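Local structure of Ispd/ispf bifunctional enzyme (Campylobacter jejuni, 1W55) at residues L6-A11 against K39-F44; P32-A37 against K65-I70. The protein catalyses two steps of isoprenoid precursor biosynthesis, making 4-diphosphocytidyl-2-C-methyl-D-erythritol from CTP and methylerythritol phosphate, and cyclising its 2-phosphate with release of CMP. One frame throughout, in Å; residues are numbered along the deposited sequence.

Both interactions, their centres about 7 Å apart, set helix 33-42 against the parallel strands 4-9, 50-54 and 68-71 of the cytidylyltransferase sheet, 50-54 lying between the other two. Interaction 1 joins the C-terminal part of the helix to strand 4-9, whose far end carries the CMP; interaction 2 joins its first turn to strand 68-71 and the loop before it. Two packing approaches connect them: Lys39 CG to Tyr67 OH, 3.7 Å, and Met8 CE to Ala37 O, 4.1 Å. The nucleotide touches interaction 1; by nearest atoms, the Trp34 side chain of interaction 2 is about 8 Å from CMP and from the side chain of Lys23, a predicted transition-state stabiliser.

Interaction 1 (L6-A11 against K39-F44); sequences LIMLAA and KNLSSF. With C (cytidine-5'-monophosphate), chain D.
Leu9 O accepts the O3' hydroxyl of the bound CMP at 2.6 Å, the shortest of the three bonds that residues 6-11 make to the nucleotide. Two residues further on, Ala11 grips the nucleotide twice: its O receives the ribose O2' hydroxyl at 2.8 Å, and its N donates to the base O2 at 3.1 Å along a moderately bent path, with an N-H...O angle of 147°. Ala11 CB also meets the pyrimidine, 3.6 Å from N3. Thr53, Ser79 and Lys191 of the same chain, and Arg139 of the second subunit, are among the residues that add further bonds to CMP.

Upstream, the strand faces helix 33-42 through apolar side chains. Met8 SD lies 3.6 Å from Leu41 CD2, and Met8 CE also comes near that methyl. The thioether reaches it by a folded route, its second and third torsions both close to -60°, and the two side chains cross obliquely. Leu6 meets the helix differently: its CD2 approaches Leu41 CB at 4.0 Å, the two side chains nearly at right angles, and the same methyl extends toward the backbone of Ser42. Leu41 thus receives both strand residues, with CB for Leu6 and CD2 for Met8; its chi1 of -120° is not staggered, which may reflect strain or an imprecise fit. Ile7, between them in sequence, packs instead on Leu80, Ala83 and Leu84 of helix 76-84, in keeping with the alternation of side chains along a strand. Within 39-44, Ser43 OG donates to Asn40 O at 2.7 Å, and that oxygen also lies over the centre of the Phe44 ring.

The chemistry therefore divides along the strand: van der Waals packing seats it on the helix, while main-chain groups beyond read both ribose hydroxyls and the base O2, as suits a ribonucleotide carrying a pyrimidine.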
# COMPACT_ATOMS: atom_id res chain seq x y z
N LEU A 6 9.11 10.93 35.34
CA LEU A 6 7.87 10.76 34.60
C LEU A 6 6.82 10.09 35.48
O LEU A 6 7.10 9.07 36.12
CB LEU A 6 8.11 9.95 33.31
CG LEU A 6 6.88 9.56 32.46
CD1 LEU A 6 6.23 10.79 31.85
CD2 LEU A 6 7.20 8.52 31.38
N ILE A 7 5.62 10.69 35.52
CA ILE A 7 4.46 10.04 36.13
C ILE A 7 3.41 9.77 35.06
O ILE A 7 2.90 10.70 34.42
CB ILE A 7 3.85 10.89 37.28
CG1 ILE A 7 4.87 11.11 38.42
CG2 ILE A 7 2.57 10.23 37.81
CD1 ILE A 7 4.38 12.10 39.50
N MET A 8 3.11 8.49 34.86
CA MET A 8 2.04 8.08 33.96
C MET A 8 0.79 7.83 34.78
O MET A 8 0.79 7.03 35.72
CB MET A 8 2.43 6.82 33.17
CG MET A 8 3.65 6.98 32.25
SD MET A 8 3.48 8.27 30.98
CE MET A 8 2.07 7.64 30.02
N LEU A 9 -0.29 8.52 34.43
CA LEU A 9 -1.53 8.40 35.20
C LEU A 9 -2.43 7.35 34.56
O LEU A 9 -2.97 7.57 33.49
CB LEU A 9 -2.22 9.77 35.30
CG LEU A 9 -1.47 10.83 36.13
CD1 LEU A 9 -2.12 12.17 35.99
CD2 LEU A 9 -1.39 10.44 37.62
N ALA A 10 -2.60 6.21 35.23
CA ALA A 10 -3.26 5.05 34.62
C ALA A 10 -4.23 4.35 35.57
O ALA A 10 -4.61 3.21 35.32
CB ALA A 10 -2.20 4.06 34.14
N ALA A 11 -4.62 5.03 36.65
CA ALA A 11 -5.56 4.46 37.61
C ALA A 11 -7.00 4.87 37.33
O ALA A 11 -7.27 5.62 36.40
CB ALA A 11 -5.16 4.83 39.05
N LYS A 39 5.90 3.12 27.44
CA LYS A 39 7.08 2.81 26.62
C LYS A 39 7.38 3.95 25.66
O LYS A 39 8.53 4.36 25.52
CB LYS A 39 6.88 1.50 25.83
CG LYS A 39 7.16 0.24 26.63
CD LYS A 39 7.13 -0.99 25.74
CE LYS A 39 7.69 -2.21 26.44
NZ LYS A 39 7.32 -3.45 25.70
N ASN A 40 6.34 4.45 24.99
CA ASN A 40 6.44 5.58 24.06
C ASN A 40 7.11 6.83 24.67
O ASN A 40 8.10 7.34 24.14
CB ASN A 40 5.04 5.92 23.52
CG ASN A 40 5.04 7.10 22.55
OD1 ASN A 40 5.69 7.06 21.49
ND2 ASN A 40 4.29 8.17 22.89
N LEU A 41 6.56 7.31 25.79
CA LEU A 41 7.08 8.49 26.47
C LEU A 41 8.47 8.24 27.06
O LEU A 41 9.34 9.09 26.99
CB LEU A 41 6.11 8.93 27.58
CG LEU A 41 5.51 10.33 27.49
CD1 LEU A 41 5.37 10.81 26.05
CD2 LEU A 41 4.18 10.36 28.19
N SER A 42 8.66 7.05 27.63
CA SER A 42 9.93 6.66 28.22
C SER A 42 11.08 6.69 27.20
O SER A 42 12.22 7.00 27.56
CB SER A 42 9.82 5.27 28.85
OG SER A 42 11.10 4.75 29.16
N SER A 43 10.77 6.39 25.94
CA SER A 43 11.76 6.40 24.86
C SER A 43 12.26 7.80 24.47
O SER A 43 13.24 7.92 23.73
CB SER A 43 11.21 5.67 23.62
OG SER A 43 10.37 6.52 22.85
N PHE A 44 11.59 8.85 24.95
CA PHE A 44 11.93 10.23 24.56
C PHE A 44 13.07 10.84 25.39
O PHE A 44 13.69 11.81 24.96
CB PHE A 44 10.71 11.16 24.64
CG PHE A 44 9.61 10.82 23.67
CD1 PHE A 44 8.33 11.33 23.86
CD2 PHE A 44 9.84 9.99 22.56
CE1 PHE A 44 7.29 11.01 22.98
CE2 PHE A 44 8.82 9.68 21.67
CZ PHE A 44 7.54 10.18 21.88
OP3 C D . -9.76 12.11 31.79
P C D . -9.72 11.76 33.26
OP1 C D . -10.77 10.76 33.65
OP2 C D . -9.56 12.94 34.18
O5' C D . -8.37 10.88 33.42
C5' C D . -7.09 11.40 33.10
C4' C D . -6.01 10.38 33.48
O4' C D . -5.88 10.26 34.90
C3' C D . -6.30 9.00 32.94
O3' C D . -5.11 8.52 32.35
C2' C D . -6.66 8.17 34.16
O2' C D . -6.26 6.81 34.04
C1' C D . -5.91 8.88 35.27
N1 C D . -6.60 8.73 36.55
C2 C D . -5.88 8.26 37.65
O2 C D . -4.65 7.98 37.54
N3 C D . -6.52 8.11 38.83
C4 C D . -7.84 8.40 38.96
N4 C D . -8.46 8.23 40.15
C5 C D . -8.57 8.86 37.87
C6 C D . -7.92 9.02 36.65

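Interaction 2 (P32-A37 against K65-I70); sequences PLWLYA and KNYEFI
Tyr67, in the loop leading into strand 68-71, meets Leu35 of the helix: Leu35 CD1 lies in the plane of the phenol ring, at its edge, 3.7 Å from Tyr67 CE1, and it also approaches the hydroxyl oxygen. The two side chains cross at about a right angle, and the preceding Asn66 lays CB over one face of this ring, offset toward its rim. Tyr67 reaches Trp34 as well, with CD1 at the indole edge, but the 4.4 Å to Trp34 CZ3 makes this a looser approach.

Glu68 leaves the contact, its carboxylate forming a salt bridge with Lys49, while its backbone pairs with Ile50 and Val52 of strand 50-54. Phe69 then returns to the helix. Its CZ stands 3.7 Å from Trp34 CH2, and the indole carbons come to the edge of the phenyl ring, near its plane. The six-membered indole ring and the phenyl ring have centroids 5.7 Å apart and planes at 77°, an oblique pair. The CA-CB bond of Trp34 does not aim at 65-70, yet a chi1 of 68° swings the end of the indole nearer and brings CZ3 and CH2 up to Phe69. Leu35 CB covers one indole face, 3.8 Å above its plane, which should limit rotation of the ring. Met60 of helix 57-61 touches both Trp34 and Phe69.

Ile70 departs again, onto Val51 and Thr53. This alternation, with Tyr67 and Phe69 toward helix 33-42 and a parallel strand 50-54 alongside, is the layering of a Rossmann-like alpha/beta sheet, in keeping with the GT-A assignment of this nucleotidyltransferase domain.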
# COMPACT_ATOMS: atom_id res chain seq x y z
N PRO A 32 -0.37 -4.10 26.26
CA PRO A 32 -1.58 -3.43 26.77
C PRO A 32 -1.36 -1.92 26.61
O PRO A 32 -0.21 -1.47 26.61
CB PRO A 32 -1.64 -3.85 28.24
CG PRO A 32 -0.26 -4.35 28.58
CD PRO A 32 0.36 -4.84 27.31
N LEU A 33 -2.44 -1.17 26.45
CA LEU A 33 -2.38 0.26 26.11
C LEU A 33 -1.51 1.06 27.08
O LEU A 33 -0.74 1.89 26.64
CB LEU A 33 -3.80 0.85 26.05
CG LEU A 33 -3.95 2.36 25.76
CD1 LEU A 33 -5.15 2.62 24.86
CD2 LEU A 33 -4.01 3.20 27.04
N TRP A 34 -1.64 0.79 28.38
CA TRP A 34 -0.93 1.55 29.42
C TRP A 34 0.57 1.36 29.27
O TRP A 34 1.35 2.29 29.46
CB TRP A 34 -1.39 1.15 30.84
CG TRP A 34 -0.99 -0.27 31.25
CD1 TRP A 34 -1.75 -1.40 31.13
CD2 TRP A 34 0.25 -0.69 31.84
NE1 TRP A 34 -1.07 -2.49 31.61
CE2 TRP A 34 0.17 -2.09 32.04
CE3 TRP A 34 1.43 -0.03 32.21
CZ2 TRP A 34 1.23 -2.83 32.57
CZ3 TRP A 34 2.48 -0.77 32.74
CH2 TRP A 34 2.37 -2.15 32.92
N LEU A 35 0.97 0.15 28.91
CA LEU A 35 2.38 -0.17 28.72
C LEU A 35 2.89 0.44 27.41
O LEU A 35 3.96 1.04 27.38
CB LEU A 35 2.62 -1.68 28.78
CG LEU A 35 4.05 -2.22 28.61
CD1 LEU A 35 5.03 -1.62 29.67
CD2 LEU A 35 4.03 -3.75 28.66
N TYR A 36 2.09 0.34 26.35
CA TYR A 36 2.43 1.00 25.09
C TYR A 36 2.67 2.52 25.28
O TYR A 36 3.68 3.05 24.81
CB TYR A 36 1.35 0.75 24.04
CG TYR A 36 1.72 1.23 22.66
CD1 TYR A 36 2.22 0.35 21.70
CD2 TYR A 36 1.58 2.58 22.31
CE1 TYR A 36 2.56 0.80 20.41
CE2 TYR A 36 1.92 3.04 21.03
CZ TYR A 36 2.41 2.15 20.09
OH TYR A 36 2.76 2.61 18.84
N ALA A 37 1.75 3.21 25.95
CA ALA A 37 1.89 4.66 26.19
C ALA A 37 3.12 5.01 27.03
O ALA A 37 3.83 5.97 26.73
CB ALA A 37 0.62 5.22 26.83
N LYS A 65 9.43 -4.80 34.78
CA LYS A 65 10.18 -4.54 36.01
C LYS A 65 10.78 -3.13 35.99
O LYS A 65 11.52 -2.76 36.90
CB LYS A 65 11.28 -5.61 36.19
CG LYS A 65 12.06 -5.95 34.90
CD LYS A 65 12.76 -7.31 35.00
CE LYS A 65 12.00 -8.39 34.23
NZ LYS A 65 11.77 -9.62 35.06
N ASN A 66 10.44 -2.35 34.97
CA ASN A 66 11.07 -1.06 34.70
C ASN A 66 10.47 0.17 35.38
O ASN A 66 11.07 1.25 35.35
CB ASN A 66 11.13 -0.80 33.19
CG ASN A 66 12.13 -1.69 32.48
OD1 ASN A 66 13.15 -2.09 33.05
ND2 ASN A 66 11.84 -2.02 31.23
N TYR A 67 9.30 0.04 35.99
CA TYR A 67 8.63 1.21 36.55
C TYR A 67 8.25 1.02 37.99
O TYR A 67 8.15 -0.11 38.48
CB TYR A 67 7.36 1.56 35.76
CG TYR A 67 7.49 1.45 34.26
CD1 TYR A 67 6.60 0.66 33.53
CD2 TYR A 67 8.48 2.14 33.57
CE1 TYR A 67 6.71 0.55 32.16
CE2 TYR A 67 8.60 2.03 32.19
CZ TYR A 67 7.71 1.24 31.50
OH TYR A 67 7.81 1.12 30.13
N GLU A 68 8.03 2.13 38.67
CA GLU A 68 7.46 2.06 40.00
C GLU A 68 5.95 2.21 39.89
O GLU A 68 5.45 3.10 39.21
CB GLU A 68 8.06 3.14 40.91
CG GLU A 68 9.48 2.81 41.32
CD GLU A 68 10.00 3.70 42.43
OE1 GLU A 68 11.08 4.29 42.23
OE2 GLU A 68 9.33 3.81 43.49
N PHE A 69 5.24 1.30 40.54
CA PHE A 69 3.79 1.35 40.55
C PHE A 69 3.29 1.85 41.89
O PHE A 69 3.87 1.53 42.94
CB PHE A 69 3.21 -0.03 40.25
CG PHE A 69 3.46 -0.48 38.85
CD1 PHE A 69 4.58 -1.27 38.55
CD2 PHE A 69 2.60 -0.11 37.82
CE1 PHE A 69 4.82 -1.69 37.25
CE2 PHE A 69 2.83 -0.51 36.50
CZ PHE A 69 3.95 -1.31 36.21
N ILE A 70 2.23 2.64 41.86
CA ILE A 70 1.61 3.13 43.07
C ILE A 70 0.08 3.11 42.91
O ILE A 70 -0.44 3.38 41.83
CB ILE A 70 2.14 4.54 43.41
CG1 ILE A 70 1.79 4.92 44.86
CG2 ILE A 70 1.65 5.60 42.40
CD1 ILE A 70 2.76 5.89 45.48